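Local coordinates for protein type C neurotoxin (Clostridium botulinum, PDB 3PME) that probably binds gangliosides and phospholipid at the nerve-cell membrane, as the receptor-binding domain of a C/D mosaic botulinum neurotoxin, at residues A[73-78]-A[193-198]; A[255-260]-A[374-379]; A[362-367]-A[388-393]. One frame throughout, in Å; residues are numbered along the deposited sequence.

Interaction 1 (A[73-78]-A[193-198]); sequences FWIKIS and LWIRDF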
loop_
_atom_site.group_PDB
_atom_site.type_symbol
_atom_site.label_atom_id
_atom_site.label_comp_id
_atom_site.label_asym_id
_atom_site.label_seq_id
_atom_site.Cartn_x
_atom_site.Cartn_y
_atom_site.Cartn_z
ATOM N N PHE A 73 10.969 7.312 5.097
ATOM C CA PHE A 73 10.642 7.117 3.683
ATOM C C PHE A 73 9.662 5.972 3.605
ATOM O O PHE A 73 9.531 5.211 4.561
ATOM C CB PHE A 73 11.889 6.747 2.870
ATOM C CG PHE A 73 12.625 5.532 3.389
ATOM C CD1 PHE A 73 13.594 5.668 4.378
ATOM C CD2 PHE A 73 12.363 4.265 2.889
ATOM C CE1 PHE A 73 14.274 4.566 4.869
ATOM C CE2 PHE A 73 13.040 3.147 3.369
ATOM C CZ PHE A 73 14.007 3.297 4.376
ATOM N N TRP A 74 8.971 5.840 2.471
ATOM C CA TRP A 74 8.165 4.651 2.220
ATOM C C TRP A 74 8.910 3.797 1.215
ATOM O O TRP A 74 9.640 4.312 0.370
ATOM C CB TRP A 74 6.795 5.016 1.631
ATOM C CG TRP A 74 5.991 5.930 2.481
ATOM C CD1 TRP A 74 6.289 7.221 2.812
ATOM C CD2 TRP A 74 4.741 5.632 3.107
ATOM N NE1 TRP A 74 5.303 7.741 3.603
ATOM C CE2 TRP A 74 4.341 6.785 3.808
ATOM C CE3 TRP A 74 3.915 4.499 3.137
ATOM C CZ2 TRP A 74 3.157 6.837 4.542
ATOM C CZ3 TRP A 74 2.733 4.553 3.861
ATOM C CH2 TRP A 74 2.364 5.715 4.553
ATOM N N ILE A 75 8.703 2.489 1.275
ATOM C CA ILE A 75 9.340 1.585 0.335
ATOM C C ILE A 75 8.343 0.499 -0.101
ATOM O O ILE A 75 7.422 0.144 0.644
ATOM C CB ILE A 75 10.634 0.978 0.951
ATOM C CG1 ILE A 75 11.490 0.273 -0.111
ATOM C CG2 ILE A 75 10.304 0.086 2.160
ATOM C CD1 ILE A 75 12.935 0.022 0.352
ATOM N N LYS A 76 8.545 0.001 -1.317
ATOM C CA LYS A 76 7.688 -1.013 -1.928
ATOM C C LYS A 76 8.633 -1.912 -2.715
ATOM O O LYS A 76 9.309 -1.446 -3.632
ATOM C CB LYS A 76 6.670 -0.345 -2.856
ATOM C CG LYS A 76 5.806 -1.314 -3.642
ATOM C CD LYS A 76 4.732 -0.538 -4.401
ATOM C CE LYS A 76 3.863 -1.462 -5.270
ATOM N NZ LYS A 76 4.616 -1.925 -6.469
ATOM N N ILE A 77 8.714 -3.186 -2.332
ATOM C CA ILE A 77 9.724 -4.099 -2.860
ATOM C C ILE A 77 9.050 -5.244 -3.629
ATOM O O ILE A 77 8.216 -5.950 -3.086
ATOM C CB ILE A 77 10.632 -4.646 -1.736
ATOM C CG1 ILE A 77 11.219 -3.488 -0.922
ATOM C CG2 ILE A 77 11.764 -5.480 -2.313
ATOM C CD1 ILE A 77 11.669 -3.901 0.468
ATOM N N SER A 78 9.398 -5.409 -4.901
ATOM C CA SER A 78 8.733 -6.408 -5.732
ATOM C C SER A 78 8.809 -7.817 -5.155
ATOM O O SER A 78 9.693 -8.140 -4.360
ATOM C CB SER A 78 9.293 -6.385 -7.160
ATOM O OG SER A 78 10.548 -7.048 -7.238
ATOM N N LEU A 193 12.208 -1.965 -7.009
ATOM C CA LEU A 193 11.593 -1.387 -5.824
ATOM C C LEU A 193 11.321 0.083 -6.047
ATOM O O LEU A 193 11.891 0.710 -6.949
ATOM C CB LEU A 193 12.493 -1.570 -4.593
ATOM C CG LEU A 193 13.820 -0.813 -4.569
ATOM C CD1 LEU A 193 13.662 0.571 -3.982
ATOM C CD2 LEU A 193 14.844 -1.590 -3.764
ATOM N N TRP A 194 10.459 0.630 -5.200
ATOM C CA TRP A 194 10.089 2.035 -5.244
ATOM C C TRP A 194 10.322 2.606 -3.866
ATOM O O TRP A 194 10.101 1.921 -2.866
ATOM C CB TRP A 194 8.598 2.205 -5.569
ATOM C CG TRP A 194 8.142 1.726 -6.916
ATOM C CD1 TRP A 194 7.831 2.507 -7.987
ATOM C CD2 TRP A 194 7.887 0.366 -7.321
ATOM N NE1 TRP A 194 7.413 1.723 -9.041
ATOM C CE2 TRP A 194 7.435 0.409 -8.660
ATOM C CE3 TRP A 194 7.987 -0.875 -6.683
ATOM C CZ2 TRP A 194 7.104 -0.744 -9.379
ATOM C CZ3 TRP A 194 7.656 -2.023 -7.400
ATOM C CH2 TRP A 194 7.217 -1.944 -8.740
ATOM N N ILE A 195 10.744 3.865 -3.822
ATOM C CA ILE A 195 10.846 4.614 -2.573
ATOM C C ILE A 195 10.080 5.914 -2.769
ATOM O O ILE A 195 10.024 6.442 -3.883
ATOM C CB ILE A 195 12.315 4.911 -2.239
ATOM C CG1 ILE A 195 13.013 3.617 -1.809
ATOM C CG2 ILE A 195 12.435 5.972 -1.119
ATOM C CD1 ILE A 195 14.529 3.735 -1.744
ATOM N N ARG A 196 9.474 6.438 -1.716
ATOM C CA ARG A 196 8.899 7.781 -1.813
ATOM C C ARG A 196 9.088 8.587 -0.539
ATOM O O ARG A 196 9.248 8.034 0.545
ATOM C CB ARG A 196 7.418 7.741 -2.202
ATOM C CG ARG A 196 6.461 7.435 -1.039
ATOM C CD ARG A 196 5.050 7.472 -1.587
ATOM N NE ARG A 196 4.010 7.625 -0.579
ATOM C CZ ARG A 196 3.304 6.620 -0.085
ATOM N NH1 ARG A 196 3.544 5.371 -0.477
ATOM N NH2 ARG A 196 2.339 6.859 0.785
ATOM N N ASP A 197 9.053 9.902 -0.692
ATOM C CA ASP A 197 9.088 10.842 0.420
ATOM C C ASP A 197 10.310 10.636 1.318
ATOM O O ASP A 197 10.203 10.581 2.542
ATOM C CB ASP A 197 7.778 10.794 1.217
ATOM C CG ASP A 197 6.577 11.219 0.386
ATOM O OD1 ASP A 197 6.471 12.422 0.071
ATOM O OD2 ASP A 197 5.749 10.357 0.050
ATOM N N PHE A 198 11.477 10.540 0.700
ATOM C CA PHE A 198 12.704 10.361 1.472
ATOM C C PHE A 198 13.113 11.651 2.199
ATOM O O PHE A 198 13.309 12.696 1.557
ATOM C CB PHE A 198 13.856 9.874 0.598
ATOM C CG PHE A 198 15.064 9.476 1.396
ATOM C CD1 PHE A 198 16.058 10.405 1.683
ATOM C CD2 PHE A 198 15.183 8.188 1.879
ATOM C CE1 PHE A 198 17.162 10.051 2.441
ATOM C CE2 PHE A 198 16.288 7.816 2.642
ATOM C CZ PHE A 198 17.278 8.751 2.926
#
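The guanidinium of Arg196 lies flat on the indole of Trp74, the two planes 16° apart and their centres 3.8 Å from each other, with NH2 over the middle of the ring system. Both side chains rise from the same face of an antiparallel pair of strands and run side by side. The Arg196 chain is extended from CG to NE, and its CG, lodged between the backbone N and the carbonyl carbon, packs 3.6 Å from Trp74 CB. One step along the same face the roles swap between the strands: Lys76 runs out beside Trp194, bends at its last torsion (chi4 -73°) and sets NZ 3.5 Å from the centroid of the six-membered ring, over the face but offset toward the rim. Trp74 with Arg196 and Lys76 with Trp194 are hydrogen-bonded pairs; the bond from Trp74 N to Arg196 O is 2.9 Å and nearly straight at 174°. The other face is apolar, with Ile75 CG1 4.0 Å from Ile195 CG1 and Ile77 beside Leu193. At the end of the pairing the Phe73 and Phe198 rings are displaced, their planes close to parallel, with little overlap. The strands belong to the concanavalin-like N-terminal half, flanked by strands 141-148 and 42-45. Gln217 of helix 207-218 serves both stacked groups, OE1 accepting from Trp74 NE1 and O from Arg196 NH2, while Asn138 and the distant Asp409 hold Lys76 NZ. Cation-pi contacts combined with these bonds would offset the cost of burying two charges.

Interaction 2 (A[255-260]-A[374-379]); sequences ILVLVQ and KPWRFS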
loop_
_atom_site.group_PDB
_atom_site.type_symbol
_atom_site.label_atom_id
_atom_site.label_comp_id
_atom_site.label_asym_id
_atom_site.label_seq_id
_atom_site.Cartn_x
_atom_site.Cartn_y
_atom_site.Cartn_z
ATOM N N ILE A 255 -27.383 -13.952 -9.055
ATOM C CA ILE A 255 -26.761 -13.127 -8.026
ATOM C C ILE A 255 -25.253 -13.312 -8.110
ATOM O O ILE A 255 -24.756 -14.119 -8.905
ATOM C CB ILE A 255 -27.258 -13.468 -6.615
ATOM C CG1 ILE A 255 -26.808 -14.873 -6.231
ATOM C CG2 ILE A 255 -28.784 -13.305 -6.517
ATOM C CD1 ILE A 255 -26.661 -15.056 -4.743
ATOM N N LEU A 256 -24.518 -12.556 -7.307
ATOM C CA LEU A 256 -23.077 -12.724 -7.270
ATOM C C LEU A 256 -22.677 -13.535 -6.037
ATOM O O LEU A 256 -23.225 -13.348 -4.949
ATOM C CB LEU A 256 -22.399 -11.353 -7.208
ATOM C CG LEU A 256 -22.620 -10.454 -8.414
ATOM C CD1 LEU A 256 -21.984 -9.091 -8.145
ATOM C CD2 LEU A 256 -22.038 -11.111 -9.665
ATOM N N VAL A 257 -21.716 -14.432 -6.223
ATOM C CA VAL A 257 -21.171 -15.187 -5.099
ATOM C C VAL A 257 -19.656 -15.200 -5.208
ATOM O O VAL A 257 -19.104 -14.789 -6.229
ATOM C CB VAL A 257 -21.699 -16.639 -5.069
ATOM C CG1 VAL A 257 -23.206 -16.669 -4.781
ATOM C CG2 VAL A 257 -21.350 -17.345 -6.359
ATOM N N LEU A 258 -18.990 -15.678 -4.156
ATOM C CA LEU A 258 -17.537 -15.751 -4.136
ATOM C C LEU A 258 -17.086 -17.192 -4.329
ATOM O O LEU A 258 -17.354 -18.052 -3.490
ATOM C CB LEU A 258 -16.983 -15.191 -2.818
ATOM C CG LEU A 258 -17.512 -13.809 -2.399
ATOM C CD1 LEU A 258 -16.845 -13.313 -1.104
ATOM C CD2 LEU A 258 -17.341 -12.795 -3.523
ATOM N N VAL A 259 -16.390 -17.433 -5.430
ATOM C CA VAL A 259 -15.964 -18.768 -5.832
ATOM C C VAL A 259 -14.449 -18.926 -5.665
ATOM O O VAL A 259 -13.674 -18.024 -5.994
ATOM C CB VAL A 259 -16.308 -18.990 -7.311
ATOM C CG1 VAL A 259 -15.756 -20.329 -7.806
ATOM C CG2 VAL A 259 -17.820 -18.891 -7.527
ATOM N N GLN A 260 -14.010 -20.074 -5.159
ATOM C CA GLN A 260 -12.574 -20.271 -5.003
ATOM C C GLN A 260 -11.904 -20.414 -6.362
ATOM O O GLN A 260 -12.344 -21.202 -7.195
ATOM C CB GLN A 260 -12.275 -21.496 -4.144
ATOM C CG GLN A 260 -10.824 -21.557 -3.683
ATOM C CD GLN A 260 -10.578 -22.671 -2.698
ATOM O OE1 GLN A 260 -10.893 -23.831 -2.965
ATOM N NE2 GLN A 260 -10.014 -22.328 -1.547
ATOM N N LYS A 374 -27.378 -18.130 2.760
ATOM C CA LYS A 374 -28.210 -18.812 1.776
ATOM C C LYS A 374 -28.811 -17.707 0.914
ATOM O O LYS A 374 -29.874 -17.188 1.228
ATOM C CB LYS A 374 -29.318 -19.591 2.482
ATOM C CG LYS A 374 -28.810 -20.736 3.362
ATOM C CD LYS A 374 -29.952 -21.309 4.194
ATOM C CE LYS A 374 -29.553 -22.592 4.880
ATOM N NZ LYS A 374 -28.412 -22.344 5.775
ATOM N N PRO A 375 -28.102 -17.310 -0.155
ATOM C CA PRO A 375 -28.436 -16.053 -0.845
ATOM C C PRO A 375 -29.547 -16.151 -1.887
ATOM O O PRO A 375 -30.020 -15.095 -2.327
ATOM C CB PRO A 375 -27.113 -15.672 -1.515
ATOM C CG PRO A 375 -26.484 -17.013 -1.834
ATOM C CD PRO A 375 -26.847 -17.904 -0.656
ATOM N N TRP A 376 -29.942 -17.358 -2.291
ATOM C CA TRP A 376 -31.024 -17.508 -3.265
ATOM C C TRP A 376 -32.340 -17.743 -2.547
ATOM O O TRP A 376 -32.456 -18.672 -1.750
ATOM C CB TRP A 376 -30.753 -18.675 -4.219
ATOM C CG TRP A 376 -29.491 -18.540 -5.014
ATOM C CD1 TRP A 376 -29.321 -17.829 -6.167
ATOM C CD2 TRP A 376 -28.225 -19.129 -4.717
ATOM N NE1 TRP A 376 -28.030 -17.943 -6.609
ATOM C CE2 TRP A 376 -27.330 -18.733 -5.734
ATOM C CE3 TRP A 376 -27.756 -19.956 -3.692
ATOM C CZ2 TRP A 376 -25.997 -19.136 -5.753
ATOM C CZ3 TRP A 376 -26.440 -20.354 -3.717
ATOM C CH2 TRP A 376 -25.573 -19.947 -4.742
ATOM N N ARG A 377 -33.338 -16.918 -2.843
ATOM C CA ARG A 377 -34.616 -16.997 -2.148
ATOM C C ARG A 377 -35.270 -18.365 -2.313
ATOM O O ARG A 377 -35.942 -18.854 -1.408
ATOM C CB ARG A 377 -35.567 -15.895 -2.635
ATOM C CG ARG A 377 -35.296 -14.530 -2.024
ATOM C CD ARG A 377 -36.342 -13.496 -2.457
ATOM N NE ARG A 377 -36.147 -13.116 -3.853
ATOM C CZ ARG A 377 -35.307 -12.168 -4.259
ATOM N NH1 ARG A 377 -34.584 -11.481 -3.375
ATOM N NH2 ARG A 377 -35.193 -11.901 -5.554
ATOM N N PHE A 378 -35.056 -18.993 -3.461
ATOM C CA PHE A 378 -35.704 -20.267 -3.746
ATOM C C PHE A 378 -34.981 -21.471 -3.139
ATOM O O PHE A 378 -35.399 -22.610 -3.349
ATOM C CB PHE A 378 -35.809 -20.459 -5.258
ATOM C CG PHE A 378 -34.482 -20.441 -5.957
ATOM C CD1 PHE A 378 -33.715 -21.591 -6.043
ATOM C CD2 PHE A 378 -33.994 -19.269 -6.516
ATOM C CE1 PHE A 378 -32.483 -21.578 -6.680
ATOM C CE2 PHE A 378 -32.766 -19.248 -7.158
ATOM C CZ PHE A 378 -32.011 -20.405 -7.238
ATOM N N SER A 379 -33.904 -21.230 -2.393
ATOM C CA SER A 379 -32.993 -22.313 -2.011
ATOM C C SER A 379 -32.393 -22.195 -0.612
ATOM O O SER A 379 -32.245 -21.096 -0.083
ATOM C CB SER A 379 -31.853 -22.391 -3.030
ATOM O OG SER A 379 -30.838 -23.276 -2.607
#
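Ile255 turns CG1 into the position between its backbone N and carbonyl carbon (chi1 66°), and chi2 of 153° then carries CD1 over the indole of Trp376, alongside Pro375. Trp376 in turn places CG beside its own backbone N (chi1 -60°), which brings the ring back over Pro375. CD1 of Ile255 therefore meets one face of the indole, a CH-pi contact 3.9 Å from the centroid of the five-membered ring, and Pro375 CG covers the same face, also toward the rim. The packing is tight here: Ile255 CD1 lies 3.3 Å from Pro375 CB, closer than usual for two carbons. Two residues along the strand, Val257 CG1 comes within 3.8 Å of Trp376 CZ2, the side chains crossing at about a right angle. Beyond the indole the chain folds into a type I turn from Trp376 to Ser379, closed by the bond from Ser379 N to Trp376 O of 3.0 Å. The contact joins strand 255-260 to the loop between strands 366-373 and 383-389 in the trefoil-like C-terminal half. Its chemistry is almost wholly apolar; the indole N-H is used elsewhere, on Lys252 O, a bond that helps fix the rotation of the ring on which Ile255 packs.

Interaction 3 (A[362-367]-A[388-393]); sequences FMKNTM and AVTNYE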
loop_
_atom_site.group_PDB
_atom_site.type_symbol
_atom_site.label_atom_id
_atom_site.label_comp_id
_atom_site.label_asym_id
_atom_site.label_seq_id
_atom_site.Cartn_x
_atom_site.Cartn_y
_atom_site.Cartn_z
ATOM N N PHE A 362 -29.313 3.747 -0.949
ATOM C CA PHE A 362 -30.536 3.576 -1.729
ATOM C C PHE A 362 -31.610 2.917 -0.872
ATOM O O PHE A 362 -31.471 1.757 -0.462
ATOM C CB PHE A 362 -30.296 2.774 -3.008
ATOM C CG PHE A 362 -31.446 2.843 -3.981
ATOM C CD1 PHE A 362 -31.640 3.971 -4.762
ATOM C CD2 PHE A 362 -32.336 1.791 -4.096
ATOM C CE1 PHE A 362 -32.706 4.047 -5.653
ATOM C CE2 PHE A 362 -33.404 1.853 -4.991
ATOM C CZ PHE A 362 -33.587 2.985 -5.768
ATOM N N MET A 363 -32.650 3.697 -0.567
ATOM C CA MET A 363 -33.815 3.259 0.211
ATOM C C MET A 363 -33.557 3.002 1.699
ATOM O O MET A 363 -34.312 3.475 2.550
ATOM C CB MET A 363 -34.486 2.053 -0.446
ATOM C CG MET A 363 -34.908 2.314 -1.876
ATOM S SD MET A 363 -36.174 3.592 -2.026
ATOM C CE MET A 363 -36.623 3.423 -3.753
ATOM N N LYS A 364 -32.507 2.243 2.003
ATOM C CA LYS A 364 -32.060 2.043 3.382
ATOM C C LYS A 364 -30.545 2.147 3.392
ATOM O O LYS A 364 -29.901 1.942 2.362
ATOM C CB LYS A 364 -32.474 0.666 3.915
ATOM C CG LYS A 364 -33.980 0.437 4.026
ATOM C CD LYS A 364 -34.275 -0.946 4.590
ATOM C CE LYS A 364 -35.755 -1.307 4.462
ATOM N NZ LYS A 364 -36.614 -0.366 5.232
ATOM N N ASN A 365 -29.976 2.486 4.538
ATOM C CA ASN A 365 -28.533 2.524 4.664
ATOM C C ASN A 365 -27.990 1.119 4.824
ATOM O O ASN A 365 -28.353 0.408 5.762
ATOM C CB ASN A 365 -28.103 3.386 5.853
ATOM C CG ASN A 365 -28.309 4.867 5.601
ATOM O OD1 ASN A 365 -28.900 5.572 6.419
ATOM N ND2 ASN A 365 -27.833 5.342 4.462
ATOM N N THR A 366 -27.126 0.713 3.902
ATOM C CA THR A 366 -26.497 -0.594 4.009
ATOM C C THR A 366 -24.987 -0.500 3.892
ATOM O O THR A 366 -24.432 0.513 3.443
ATOM C CB THR A 366 -26.983 -1.563 2.924
ATOM O OG1 THR A 366 -26.689 -1.019 1.638
ATOM C CG2 THR A 366 -28.494 -1.822 3.037
ATOM N N MET A 367 -24.332 -1.581 4.290
ATOM C CA MET A 367 -22.890 -1.710 4.162
ATOM C C MET A 367 -22.621 -3.054 3.525
ATOM O O MET A 367 -23.285 -4.037 3.846
ATOM C CB MET A 367 -22.203 -1.657 5.532
ATOM C CG MET A 367 -20.681 -1.734 5.424
ATOM S SD MET A 367 -19.788 -1.577 6.981
ATOM C CE MET A 367 -20.391 -3.003 7.826
ATOM N N ALA A 388 -25.362 -6.674 0.862
ATOM C CA ALA A 388 -25.567 -5.374 1.485
ATOM C C ALA A 388 -26.471 -5.574 2.698
ATOM O O ALA A 388 -27.563 -6.138 2.572
ATOM C CB ALA A 388 -26.214 -4.415 0.486
ATOM N N VAL A 389 -26.018 -5.151 3.876
ATOM C CA VAL A 389 -26.825 -5.335 5.087
ATOM C C VAL A 389 -27.179 -4.023 5.783
ATOM O O VAL A 389 -26.393 -3.070 5.795
ATOM C CB VAL A 389 -26.144 -6.280 6.115
ATOM C CG1 VAL A 389 -25.649 -7.534 5.427
ATOM C CG2 VAL A 389 -24.992 -5.587 6.822
ATOM N N THR A 390 -28.361 -3.980 6.390
ATOM C CA THR A 390 -28.737 -2.821 7.193
ATOM C C THR A 390 -28.334 -3.018 8.651
ATOM O O THR A 390 -27.898 -4.104 9.044
ATOM C CB THR A 390 -30.259 -2.558 7.150
ATOM O OG1 THR A 390 -30.946 -3.636 7.802
ATOM C CG2 THR A 390 -30.757 -2.416 5.713
ATOM N N ASN A 391 -28.483 -1.965 9.449
ATOM C CA ASN A 391 -28.228 -2.069 10.876
ATOM C C ASN A 391 -26.838 -2.641 11.130
ATOM O O ASN A 391 -26.674 -3.652 11.819
ATOM C CB ASN A 391 -29.300 -2.953 11.512
ATOM C CG ASN A 391 -30.694 -2.410 11.285
ATOM O OD1 ASN A 391 -31.456 -2.921 10.459
ATOM N ND2 ASN A 391 -31.025 -1.341 11.999
ATOM N N TYR A 392 -25.833 -1.973 10.579
ATOM C CA TYR A 392 -24.495 -2.535 10.517
ATOM C C TYR A 392 -23.527 -1.926 11.518
ATOM O O TYR A 392 -22.324 -2.140 11.413
ATOM C CB TYR A 392 -23.935 -2.358 9.102
ATOM C CG TYR A 392 -23.988 -0.930 8.592
ATOM C CD1 TYR A 392 -23.058 0.013 9.008
ATOM C CD2 TYR A 392 -24.970 -0.527 7.685
ATOM C CE1 TYR A 392 -23.099 1.320 8.538
ATOM C CE2 TYR A 392 -25.017 0.772 7.213
ATOM C CZ TYR A 392 -24.079 1.693 7.647
ATOM O OH TYR A 392 -24.128 2.986 7.160
ATOM N N GLU A 393 -24.054 -1.176 12.481
ATOM C CA GLU A 393 -23.209 -0.469 13.441
ATOM C C GLU A 393 -22.210 -1.407 14.122
ATOM O O GLU A 393 -21.035 -1.059 14.305
ATOM C CB GLU A 393 -24.075 0.246 14.487
ATOM C CG GLU A 393 -25.066 1.275 13.910
ATOM C CD GLU A 393 -26.326 0.655 13.297
ATOM O OE1 GLU A 393 -26.592 -0.548 13.511
ATOM O OE2 GLU A 393 -27.067 1.387 12.601
HETATM O O HOH W 1 -29.090 0.484 8.420
HETATM O O HOH W 2 -24.932 3.173 4.479
#
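Met367 packs over one face of the Tyr392 ring, with CB 3.8 Å from the centroid in a CH-pi contact only 18° off the ring normal. Its CG is anti to the backbone N (chi1 -178°), and the chain then bends at chi3 so that CE reaches back to 3.8 Å from Tyr392 CB; SD sits obliquely to the ring at 4.8 Å from its centroid, a Met-aromatic contact. This close part continues into the backbone, where Met367 and Val389 form an antiparallel hydrogen-bonded pair with both bonds, Met367 N to Val389 O and Val389 N to Met367 O, at 3.0 Å. Next to it the methyls of Thr366 and Thr390 meet, CG2 to CG2, at 3.6 Å, and Ala388 CB lies against Thr366 OG1. Toward the exposed Asn365 the contact is looser, and direct pairing gives way to water. One water donates to Asn365 O and accepts from Asn391 N at 2.7 Å, bridging the two segments where they diverge. A second water links Thr366 O to Tyr392 OH, the latter 2.8 Å away, and so ties the phenol end to the backbone of the other segment. Lys364 offers this side little more than its CB and CD to the Thr390 methyl. The contact lies at the open end of the hairpin made by strands 366-373 and 383-389. Strand 356-360 borders it through Phe359, whose ring meets that of Tyr392; strand 326-332 pairs with 383-389 on its far edge from 366-373, and Thr390 OG1 accepts a hydrogen bond from Cys325 N, of the Cys321-Cys325 disulfide.

How the interactions relate
Interaction 1 stands apart in the concanavalin-like N-terminal half, its centre about 41 Å from that of interaction 2 and about 38 Å from that of interaction 3. The other two share the trefoil-like C-terminal half: their centres are about 19 Å apart and their nearest atoms about 9 Å, so they do not touch. They are joined through one hairpin, since interaction 3 pairs strands 366-373 and 383-389 near its open end while interaction 2 packs the first part of the connecting loop, 374-379, on strand 255-260. Their segments alternate along the chain, whereas interaction 1 closes before either opens. Polar partners of Trp74, Lys76 and Arg196 nevertheless link interaction 1 to the later part of the chain.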